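Local coordinates for protein GH18 chiitnase (Pseudoalteromonas aurantia, PDB 6K7Z) that degrades chitin as an endochitinase of glycoside hydrolase family 18, probably cutting within the polysaccharide chain in a cleft of its TIM barrel, at residues A[116-119]-A[120-123]; A[169-172]-A[173-177]. One frame throughout, in Å; residues are numbered along the deposited sequence.

Contact 1: residues A[116-119]-A[120-123]; sequences YEDT and AAFT
Just beyond barrel strand 111-115, where the GH18 signature DxxDxDxE runs out at Glu117, the Tyr116 ring packs on Ala121 and Phe122 of the short 3-10 turn that follows. The final glutamate of this signature is the general acid in GH18 enzymes, so Glu117, next to Tyr116, probably fills that role. A chi1 of 177° swings the Tyr116 ring away from its own backbone N and alongside the turn. Its edge meets the methyl of Ala121, Tyr116 OH lying 3.2 Å from Ala121 CB. Phe122 approaches obliquely, with Phe122 CZ 3.5 Å from Tyr116 CE2, the ring planes at 44° and the two side chains running past each other in opposite directions. The phenol ends on Tyr128 OH, which also bonds Asp118 OD2, while the phenylalanine lies edge-to-face with Tyr160. With an alanine here, the space beside Tyr116 CE2 is likely to be left unfilled and Tyr160 to lose its ring partner. The chain bends at Asp118 in an inverse gamma turn, and Ala121 N donates to Asp118 O (3.1 Å), Phe122 N to Thr119 O (2.9 Å). A water donates to Asp118 OD1 at 2.9 Å and accepts from Ala120 N at 3.2 Å. At the far end Ala120 O takes two bonds, Thr123 N and Thr123 OG1 arriving from the same face of its plane, the hydroxyl oxygen at 3.0 Å.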
ATOM      1  N   TYR A 116       5.029  -2.044  -4.519  1.00 10.56           N
ATOM      2  CA  TYR A 116       6.247  -2.476  -5.197  1.00 12.51           C
ATOM      3  C   TYR A 116       7.011  -3.453  -4.306  1.00 12.10           C
ATOM      4  O   TYR A 116       7.383  -3.108  -3.180  1.00 11.98           O
ATOM      5  CB  TYR A 116       7.101  -1.255  -5.524  1.00 10.16           C
ATOM      6  CG  TYR A 116       8.432  -1.536  -6.169  1.00 11.08           C
ATOM      7  CD1 TYR A 116       8.545  -1.611  -7.541  1.00 10.90           C
ATOM      8  CD2 TYR A 116       9.587  -1.685  -5.400  1.00 12.15           C
ATOM      9  CE1 TYR A 116       9.769  -1.841  -8.146  1.00 13.28           C
ATOM     10  CE2 TYR A 116      10.824  -1.915  -5.998  1.00 13.57           C
ATOM     11  CZ  TYR A 116      10.904  -1.985  -7.376  1.00 16.00           C
ATOM     12  OH  TYR A 116      12.118  -2.206  -8.000  1.00 14.77           O
ATOM     13  N   GLU A 117       7.265  -4.666  -4.825  1.00 11.74           N
ATOM     14  CA  GLU A 117       7.877  -5.733  -4.031  1.00 12.79           C
ATOM     15  C   GLU A 117       9.116  -6.335  -4.704  1.00 13.22           C
ATOM     16  O   GLU A 117       9.547  -7.433  -4.336  1.00 12.57           O
ATOM     17  CB  GLU A 117       6.839  -6.824  -3.740  1.00 11.73           C
ATOM     18  CG  GLU A 117       5.452  -6.271  -3.339  1.00 14.23           C
ATOM     19  CD  GLU A 117       4.598  -7.266  -2.538  1.00 17.33           C
ATOM     20  OE1 GLU A 117       4.947  -8.457  -2.515  1.00 20.74           O
ATOM     21  OE2 GLU A 117       3.588  -6.852  -1.923  1.00 18.13           O
ATOM     22  N   ASP A 118       9.715  -5.644  -5.678  1.00 14.86           N
ATOM     23  CA  ASP A 118      10.841  -6.203  -6.437  1.00 13.02           C
ATOM     24  C   ASP A 118      12.138  -5.936  -5.675  1.00 15.77           C
ATOM     25  O   ASP A 118      12.937  -5.053  -6.002  1.00 14.96           O
ATOM     26  CB  ASP A 118      10.880  -5.633  -7.850  1.00 15.27           C
ATOM     27  CG  ASP A 118      11.930  -6.311  -8.723  1.00 19.19           C
ATOM     28  OD1 ASP A 118      12.479  -7.357  -8.306  1.00 19.63           O
ATOM     29  OD2 ASP A 118      12.211  -5.795  -9.811  1.00 15.81           O
ATOM     30  N   THR A 119      12.350  -6.743  -4.634  1.00 14.31           N
ATOM     31  CA  THR A 119      13.475  -6.540  -3.730  1.00 14.00           C
ATOM     32  C   THR A 119      14.811  -6.606  -4.463  1.00 16.17           C
ATOM     33  O   THR A 119      15.751  -5.869  -4.128  1.00 13.81           O
ATOM     34  CB  THR A 119      13.411  -7.594  -2.626  1.00 13.95           C
ATOM     35  OG1 THR A 119      12.131  -7.513  -1.984  1.00 15.67           O
ATOM     36  CG2 THR A 119      14.523  -7.388  -1.605  1.00 19.04           C
ATOM     37  N   ALA A 120      14.922  -7.489  -5.461  1.00 15.90           N
ATOM     38  CA  ALA A 120      16.197  -7.661  -6.150  1.00 16.76           C
ATOM     39  C   ALA A 120      16.652  -6.391  -6.854  1.00 17.23           C
ATOM     40  O   ALA A 120      17.843  -6.252  -7.141  1.00 19.34           O
ATOM     41  CB  ALA A 120      16.109  -8.800  -7.166  1.00 19.56           C
ATOM     42  N   ALA A 121      15.739  -5.465  -7.147  1.00 14.33           N
ATOM     43  CA  ALA A 121      16.154  -4.211  -7.762  1.00 15.57           C
ATOM     44  C   ALA A 121      16.798  -3.250  -6.773  1.00 15.94           C
ATOM     45  O   ALA A 121      17.320  -2.214  -7.197  1.00 17.02           O
ATOM     46  CB  ALA A 121      14.961  -3.541  -8.455  1.00 16.40           C
ATOM     47  N   PHE A 122      16.796  -3.566  -5.475  1.00 14.63           N
ATOM     48  CA  PHE A 122      17.561  -2.802  -4.495  1.00 16.08           C
ATOM     49  C   PHE A 122      18.917  -3.432  -4.187  1.00 19.94           C
ATOM     50  O   PHE A 122      19.694  -2.844  -3.429  1.00 20.31           O
ATOM     51  CB  PHE A 122      16.780  -2.656  -3.175  1.00 15.17           C
ATOM     52  CG  PHE A 122      15.447  -1.953  -3.308  1.00 16.18           C
ATOM     53  CD1 PHE A 122      15.234  -0.977  -4.279  1.00 14.22           C
ATOM     54  CD2 PHE A 122      14.408  -2.271  -2.442  1.00 15.38           C
ATOM     55  CE1 PHE A 122      14.002  -0.330  -4.371  1.00 15.41           C
ATOM     56  CE2 PHE A 122      13.188  -1.645  -2.521  1.00 15.31           C
ATOM     57  CZ  PHE A 122      12.968  -0.671  -3.494  1.00 15.41           C
ATOM     58  N   THR A 123      19.210  -4.617  -4.737  1.00 20.99           N
ATOM     59  CA  THR A 123      20.451  -5.341  -4.464  1.00 21.83           C
ATOM     60  C   THR A 123      21.363  -5.457  -5.677  1.00 25.17           C
ATOM     61  O   THR A 123      22.323  -6.236  -5.640  1.00 26.16           O
ATOM     62  CB  THR A 123      20.157  -6.750  -3.955  1.00 20.40           C
ATOM     63  OG1 THR A 123      19.541  -7.511  -5.010  1.00 24.56           O
ATOM     64  CG2 THR A 123      19.242  -6.705  -2.749  1.00 24.05           C
TER
HETATM   65  O   HOH W   1      12.680  -9.530  -6.324  1.00 30.20           O

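Contact 2: residues A[169-172]-A[173-177]; sequences GYVE and VVELV
Four successive i-to-i+4 bonds, from Val173 N to Gly169 O through Leu176 N to Glu172 O, wind this stretch into the short alpha-helix 169-177, which crosses between parallel strands 151-154 and 183-187 in a beta-alpha-beta unit of the TIM barrel. The straightest is Val174 N to Tyr170 O, 2.8 Å with an N-H...O angle of 170°. Side chains one turn apart then line up along the helix. Tyr170 and Val173 lie side by side and point the same way: Val173 CG2 sits over one face of the phenol ring, and Tyr170 CD2 is 4.0 Å from Val173 CB. Because Val173 CG1 is anti to the backbone N (chi1 172°), CG2 is left beside that N and packs 3.4 Å from Gly169 O. The tyrosine hydroxyl is held by His154 ND1, which ties the helix to the strand before it, and Leu134 of helix 130-144 packs against Tyr170. Val174 CG2 rests against two carbonyl oxygens, 3.3 Å from Tyr170 O and 3.4 Å from Val171 O. On the flank of Val171 the extended chain of Glu175 runs alongside, and Glu175 CG lies 3.2 Å from Val171 O. Farther out, Glu175 OE2 rests 3.6 Å from the methyl carbon Val171 CG1.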
ATOM      1  N   GLY A 169      16.152   0.104  -0.299  1.00 17.30           N
ATOM      2  CA  GLY A 169      15.867   0.998  -1.406  1.00 15.54           C
ATOM      3  C   GLY A 169      14.971   2.166  -1.044  1.00 16.23           C
ATOM      4  O   GLY A 169      15.121   3.257  -1.597  1.00 13.45           O
ATOM      5  N   TYR A 170      14.032   1.969  -0.112  1.00 11.91           N
ATOM      6  CA  TYR A 170      13.100   3.048   0.197  1.00  9.96           C
ATOM      7  C   TYR A 170      13.702   4.138   1.068  1.00 13.03           C
ATOM      8  O   TYR A 170      13.118   5.222   1.155  1.00 14.21           O
ATOM      9  CB  TYR A 170      11.837   2.497   0.865  1.00 10.19           C
ATOM     10  CG  TYR A 170      10.748   2.251  -0.130  1.00  9.96           C
ATOM     11  CD1 TYR A 170      10.752   1.113  -0.917  1.00 11.33           C
ATOM     12  CD2 TYR A 170       9.732   3.180  -0.317  1.00 10.71           C
ATOM     13  CE1 TYR A 170       9.746   0.883  -1.837  1.00  9.37           C
ATOM     14  CE2 TYR A 170       8.719   2.965  -1.262  1.00  9.34           C
ATOM     15  CZ  TYR A 170       8.744   1.814  -2.009  1.00 10.24           C
ATOM     16  OH  TYR A 170       7.773   1.571  -2.947  1.00 10.03           O
ATOM     17  N   VAL A 171      14.836   3.882   1.723  1.00 13.46           N
ATOM     18  CA  VAL A 171      15.570   4.976   2.360  1.00 15.25           C
ATOM     19  C   VAL A 171      15.932   6.021   1.316  1.00 15.86           C
ATOM     20  O   VAL A 171      15.662   7.216   1.481  1.00 14.82           O
ATOM     21  CB  VAL A 171      16.825   4.447   3.078  1.00 16.33           C
ATOM     22  CG1 VAL A 171      17.708   5.605   3.543  1.00 17.60           C
ATOM     23  CG2 VAL A 171      16.430   3.590   4.269  1.00 17.22           C
ATOM     24  N   GLU A 172      16.526   5.576   0.210  1.00 15.69           N
ATOM     25  CA  GLU A 172      16.813   6.486  -0.891  1.00 16.35           C
ATOM     26  C   GLU A 172      15.537   7.120  -1.417  1.00 12.24           C
ATOM     27  O   GLU A 172      15.498   8.327  -1.682  1.00 15.46           O
ATOM     28  CB  GLU A 172      17.545   5.746  -2.011  1.00 18.13           C
ATOM     29  CG  GLU A 172      17.956   6.638  -3.182  1.00 17.30           C
ATOM     30  CD  GLU A 172      18.716   5.890  -4.284  1.00 23.59           C
ATOM     31  OE1 GLU A 172      19.338   4.842  -3.998  1.00 22.64           O
ATOM     32  OE2 GLU A 172      18.689   6.365  -5.444  1.00 21.81           O
ATOM     33  N   VAL A 173      14.471   6.329  -1.560  1.00 12.30           N
ATOM     34  CA  VAL A 173      13.220   6.875  -2.080  1.00 12.12           C
ATOM     35  C   VAL A 173      12.729   8.028  -1.207  1.00 12.76           C
ATOM     36  O   VAL A 173      12.477   9.135  -1.701  1.00 13.16           O
ATOM     37  CB  VAL A 173      12.157   5.767  -2.207  1.00 12.04           C
ATOM     38  CG1 VAL A 173      10.809   6.370  -2.562  1.00 11.52           C
ATOM     39  CG2 VAL A 173      12.571   4.753  -3.273  1.00 12.42           C
ATOM     40  N   VAL A 174      12.583   7.795   0.103  1.00 12.59           N
ATOM     41  CA  VAL A 174      11.989   8.852   0.922  1.00 14.05           C
ATOM     42  C   VAL A 174      12.927  10.046   1.020  1.00 13.08           C
ATOM     43  O   VAL A 174      12.472  11.191   1.117  1.00 15.31           O
ATOM     44  CB  VAL A 174      11.581   8.347   2.323  1.00 16.57           C
ATOM     45  CG1 VAL A 174      10.519   7.254   2.224  1.00 12.21           C
ATOM     46  CG2 VAL A 174      12.794   7.871   3.127  1.00 13.50           C
ATOM     47  N   GLU A 175      14.238   9.813   0.964  1.00 13.94           N
ATOM     48  CA  GLU A 175      15.177  10.926   1.009  1.00 14.70           C
ATOM     49  C   GLU A 175      15.036  11.850  -0.190  1.00 13.53           C
ATOM     50  O   GLU A 175      15.206  13.064  -0.051  1.00 14.50           O
ATOM     51  CB  GLU A 175      16.597  10.391   1.100  1.00 15.13           C
ATOM     52  CG  GLU A 175      16.949   9.997   2.524  1.00 18.68           C
ATOM     53  CD  GLU A 175      18.210   9.186   2.615  1.00 20.51           C
ATOM     54  OE1 GLU A 175      18.714   8.713   1.573  1.00 21.07           O
ATOM     55  OE2 GLU A 175      18.689   9.015   3.744  1.00 23.58           O
ATOM     56  N   LEU A 176      14.709  11.311  -1.362  1.00 12.52           N
ATOM     57  CA  LEU A 176      14.614  12.121  -2.572  1.00 16.10           C
ATOM     58  C   LEU A 176      13.214  12.646  -2.859  1.00 17.35           C
ATOM     59  O   LEU A 176      13.083  13.774  -3.346  1.00 17.64           O
ATOM     60  CB  LEU A 176      15.115  11.327  -3.780  1.00 15.23           C
ATOM     61  CG  LEU A 176      16.614  11.465  -4.100  1.00 12.52           C
ATOM     62  CD1 LEU A 176      16.958  12.926  -4.375  1.00 15.78           C
ATOM     63  CD2 LEU A 176      17.482  10.912  -2.988  1.00 17.65           C
ATOM     64  N   VAL A 177      12.157  11.869  -2.579  1.00 15.18           N
ATOM     65  CA  VAL A 177      10.805  12.267  -2.973  1.00 15.48           C
ATOM     66  C   VAL A 177       9.781  12.027  -1.866  1.00 15.34           C
ATOM     67  O   VAL A 177       8.573  12.074  -2.117  1.00 15.60           O
ATOM     68  CB  VAL A 177      10.347  11.541  -4.255  1.00 18.21           C
ATOM     69  CG1 VAL A 177      11.267  11.867  -5.443  1.00 21.62           C
ATOM     70  CG2 VAL A 177      10.228  10.020  -4.010  1.00 12.90           C
TER

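Contact 1 comes first along the chain, in the loop between strand 111-115 and helix 130-144; contact 2 follows on helix 169-177, after strand 151-154. These two strands are neighbours in the barrel sheet, and the contact centres lie about 13 Å apart. The contacts touch directly: Phe122 CG packs 3.5 Å from Gly169 CA, and Phe122 CZ lies 3.8 Å from Tyr170 CD1. Leu134 of helix 130-144 is shared, reaching Tyr116, Phe122 and Tyr170. The loop carrying the end of the GH18 signature therefore rests on helix 169-177, and this packing joins two successive beta-alpha units through one aromatic and aliphatic cluster.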